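Local structure of DUF3256 domain-containing protein (Porphyromonas gingivalis W83, 2P3P) at residues E11-M19 / M80-S90. The protein is of unknown function, a DUF3256-family protein thought to bind metal ions and probably associated with a membrane. Sequence-based numbering, arbitrary orientation.
Sequences ELERCFLAM and MRILPFSDSSS
Helix 11-18 packs on one face of the seven-stranded antiparallel sheet, its axis 8.5 Å from that of strand 80-84 and their N-to-C directions 127° apart, with the CA atoms of Leu12 and Ile82 the nearest pair. This is helix-on-sheet packing: Met80 and Ile82, alternate residues of the strand, both point toward the helix, while Arg81 between them turns to the other face, where its NE binds Asn66 O. Leu12 and Ile82 run alongside each other with opposite sense, Leu12 CB 4.0 Å from Ile82 CG1. Leu12 CD1 touches both strand side chains, 4.2 Å from Met80 CG and from Ile82 CG1 alike. The selenomethionine Met80 lies roughly perpendicular to the Phe16 side chain; its SE makes a Met-aromatic contact, 4.1 Å from Phe16 CD1 and oblique to the ring. A bend at chi3 (70°) brings Met80 CE within 4.1 Å of SE of Met19, also a selenomethionine. Ile68 and Val94 on the flanking strands continue this apolar layer around Met80. At the helix start, Glu11 runs out extended (chi1 -174°) past Ile82, whose CG2 is 3.6 Å from Glu11 OE1; Ser90 OG, 3.0 Å from that OE1, can donate to it, though its proton has another acceptor within reach.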
# COMPACT_ATOMS: atom_id res chain seq x y z
N GLU A 11 -7.99 -8.87 16.28
CA GLU A 11 -8.99 -8.53 15.29
C GLU A 11 -8.52 -8.76 13.85
O GLU A 11 -9.30 -9.24 13.01
CB GLU A 11 -9.45 -7.09 15.49
CG GLU A 11 -10.58 -6.72 14.61
CD GLU A 11 -11.17 -5.41 14.94
OE1 GLU A 11 -10.44 -4.51 15.47
OE2 GLU A 11 -12.36 -5.24 14.65
N LEU A 12 -7.24 -8.49 13.57
CA LEU A 12 -6.73 -8.65 12.20
C LEU A 12 -6.76 -10.13 11.84
O LEU A 12 -7.20 -10.49 10.73
CB LEU A 12 -5.33 -8.07 12.03
CG LEU A 12 -4.74 -8.24 10.63
CD1 LEU A 12 -5.62 -7.48 9.63
CD2 LEU A 12 -3.27 -7.75 10.61
N GLU A 13 -6.31 -10.97 12.77
CA GLU A 13 -6.36 -12.44 12.60
C GLU A 13 -7.78 -12.95 12.31
O GLU A 13 -8.01 -13.72 11.37
CB GLU A 13 -5.80 -13.15 13.81
CG GLU A 13 -6.18 -14.63 13.88
CD GLU A 13 -5.41 -15.45 14.89
OE1 GLU A 13 -4.59 -14.93 15.65
OE2 GLU A 13 -5.65 -16.69 14.92
N ARG A 14 -8.75 -12.47 13.10
CA ARG A 14 -10.16 -12.81 12.88
C ARG A 14 -10.61 -12.46 11.47
O ARG A 14 -11.21 -13.27 10.77
CB ARG A 14 -11.05 -12.08 13.88
CG ARG A 14 -10.72 -12.39 15.33
CD ARG A 14 -11.96 -12.34 16.20
NE ARG A 14 -12.48 -10.98 16.36
CZ ARG A 14 -11.97 -10.06 17.19
NH1 ARG A 14 -10.89 -10.33 17.93
NH2 ARG A 14 -12.53 -8.86 17.26
N CYS A 15 -10.33 -11.23 11.05
CA CYS A 15 -10.75 -10.74 9.73
C CYS A 15 -10.09 -11.51 8.60
O CYS A 15 -10.75 -11.86 7.61
CB CYS A 15 -10.46 -9.24 9.62
SG CYS A 15 -11.41 -8.24 10.73
N PHE A 16 -8.79 -11.77 8.75
CA PHE A 16 -8.04 -12.54 7.78
C PHE A 16 -8.59 -13.94 7.59
O PHE A 16 -8.71 -14.47 6.46
CB PHE A 16 -6.58 -12.65 8.21
CG PHE A 16 -5.70 -13.26 7.18
CD1 PHE A 16 -5.53 -12.65 5.96
CD2 PHE A 16 -4.96 -14.41 7.46
CE1 PHE A 16 -4.67 -13.17 5.01
CE2 PHE A 16 -4.09 -14.93 6.51
CZ PHE A 16 -3.97 -14.32 5.28
N LEU A 17 -8.93 -14.60 8.70
CA LEU A 17 -9.44 -15.95 8.63
C LEU A 17 -10.82 -15.97 7.91
O LEU A 17 -11.11 -16.89 7.16
CB LEU A 17 -9.58 -16.52 10.03
CG LEU A 17 -8.32 -16.93 10.78
CD1 LEU A 17 -8.65 -17.22 12.23
CD2 LEU A 17 -7.69 -18.17 10.14
N ALA A 18 -11.64 -14.96 8.18
CA ALA A 18 -13.00 -14.86 7.58
C ALA A 18 -13.10 -14.07 6.28
O ALA A 18 -14.20 -13.84 5.75
CB ALA A 18 -13.97 -14.30 8.62
N MSE A 19 -11.98 -13.64 5.72
CA MSE A 19 -11.98 -12.90 4.45
C MSE A 19 -12.49 -13.85 3.34
O MSE A 19 -12.01 -14.96 3.24
CB MSE A 19 -10.56 -12.43 4.15
CG MSE A 19 -10.38 -11.60 2.88
SE MSE A 19 -8.50 -11.15 2.67
CE MSE A 19 -7.86 -12.96 2.44
N MSE A 80 -1.89 -5.36 4.81
CA MSE A 80 -3.16 -5.02 5.43
C MSE A 80 -3.03 -4.89 6.92
O MSE A 80 -2.20 -5.57 7.58
CB MSE A 80 -4.24 -6.06 5.10
CG MSE A 80 -4.02 -7.37 5.74
SE MSE A 80 -5.50 -8.63 5.38
CE MSE A 80 -5.13 -8.90 3.52
N ARG A 81 -3.86 -4.00 7.44
CA ARG A 81 -3.85 -3.63 8.87
C ARG A 81 -5.24 -3.17 9.25
O ARG A 81 -5.95 -2.70 8.39
CB ARG A 81 -2.90 -2.47 9.15
CG ARG A 81 -1.46 -2.82 9.04
CD ARG A 81 -0.58 -1.85 9.80
NE ARG A 81 -0.80 -1.96 11.24
CZ ARG A 81 -0.57 -0.98 12.09
NH1 ARG A 81 -0.19 0.21 11.64
NH2 ARG A 81 -0.78 -1.17 13.38
N ILE A 82 -5.57 -3.26 10.54
CA ILE A 82 -6.73 -2.61 11.14
C ILE A 82 -6.33 -1.17 11.52
O ILE A 82 -5.27 -0.93 12.06
CB ILE A 82 -7.21 -3.35 12.44
CG1 ILE A 82 -7.59 -4.76 12.11
CG2 ILE A 82 -8.52 -2.73 12.99
CD1 ILE A 82 -8.82 -4.83 11.26
N LEU A 83 -7.24 -0.25 11.29
CA LEU A 83 -7.13 1.13 11.75
C LEU A 83 -8.39 1.47 12.56
O LEU A 83 -9.51 1.02 12.26
CB LEU A 83 -7.01 2.11 10.58
CG LEU A 83 -5.87 1.94 9.59
CD1 LEU A 83 -6.02 2.90 8.40
CD2 LEU A 83 -4.56 2.12 10.32
N PRO A 84 -8.21 2.25 13.62
CA PRO A 84 -9.36 2.55 14.46
C PRO A 84 -10.29 3.55 13.81
O PRO A 84 -9.83 4.62 13.44
CB PRO A 84 -8.74 3.17 15.71
CG PRO A 84 -7.42 3.65 15.34
CD PRO A 84 -6.96 2.85 14.14
N PHE A 85 -11.57 3.22 13.71
CA PHE A 85 -12.54 4.19 13.18
C PHE A 85 -13.07 5.03 14.33
O PHE A 85 -13.27 6.24 14.21
CB PHE A 85 -13.69 3.53 12.39
CG PHE A 85 -14.59 4.53 11.79
CD1 PHE A 85 -14.23 5.18 10.61
CD2 PHE A 85 -15.73 4.92 12.46
CE1 PHE A 85 -15.05 6.19 10.08
CE2 PHE A 85 -16.54 5.94 11.95
CZ PHE A 85 -16.21 6.56 10.78
N SER A 86 -13.35 4.37 15.44
CA SER A 86 -13.51 5.03 16.71
C SER A 86 -12.62 4.32 17.73
O SER A 86 -11.74 3.55 17.35
CB SER A 86 -14.96 4.97 17.16
OG SER A 86 -15.31 3.66 17.52
N ASP A 87 -12.85 4.56 19.01
CA ASP A 87 -12.12 3.85 20.07
C ASP A 87 -12.82 2.49 20.37
O ASP A 87 -12.26 1.65 21.06
CB ASP A 87 -12.02 4.72 21.32
CG ASP A 87 -13.36 5.24 21.75
OD1 ASP A 87 -14.35 4.65 21.28
OD2 ASP A 87 -13.45 6.22 22.53
N SER A 88 -14.01 2.27 19.80
CA SER A 88 -14.70 0.98 19.87
C SER A 88 -14.76 0.18 18.55
O SER A 88 -15.04 -1.02 18.58
CB SER A 88 -16.11 1.17 20.44
OG SER A 88 -16.86 2.21 19.80
N SER A 89 -14.46 0.78 17.41
CA SER A 89 -14.68 0.08 16.13
C SER A 89 -13.56 0.34 15.17
O SER A 89 -12.79 1.26 15.38
CB SER A 89 -15.96 0.54 15.43
OG SER A 89 -15.81 1.86 14.99
N SER A 90 -13.53 -0.44 14.09
CA SER A 90 -12.35 -0.49 13.22
C SER A 90 -12.74 -0.55 11.74
O SER A 90 -13.84 -0.96 11.40
CB SER A 90 -11.56 -1.76 13.53
OG SER A 90 -10.84 -1.61 14.73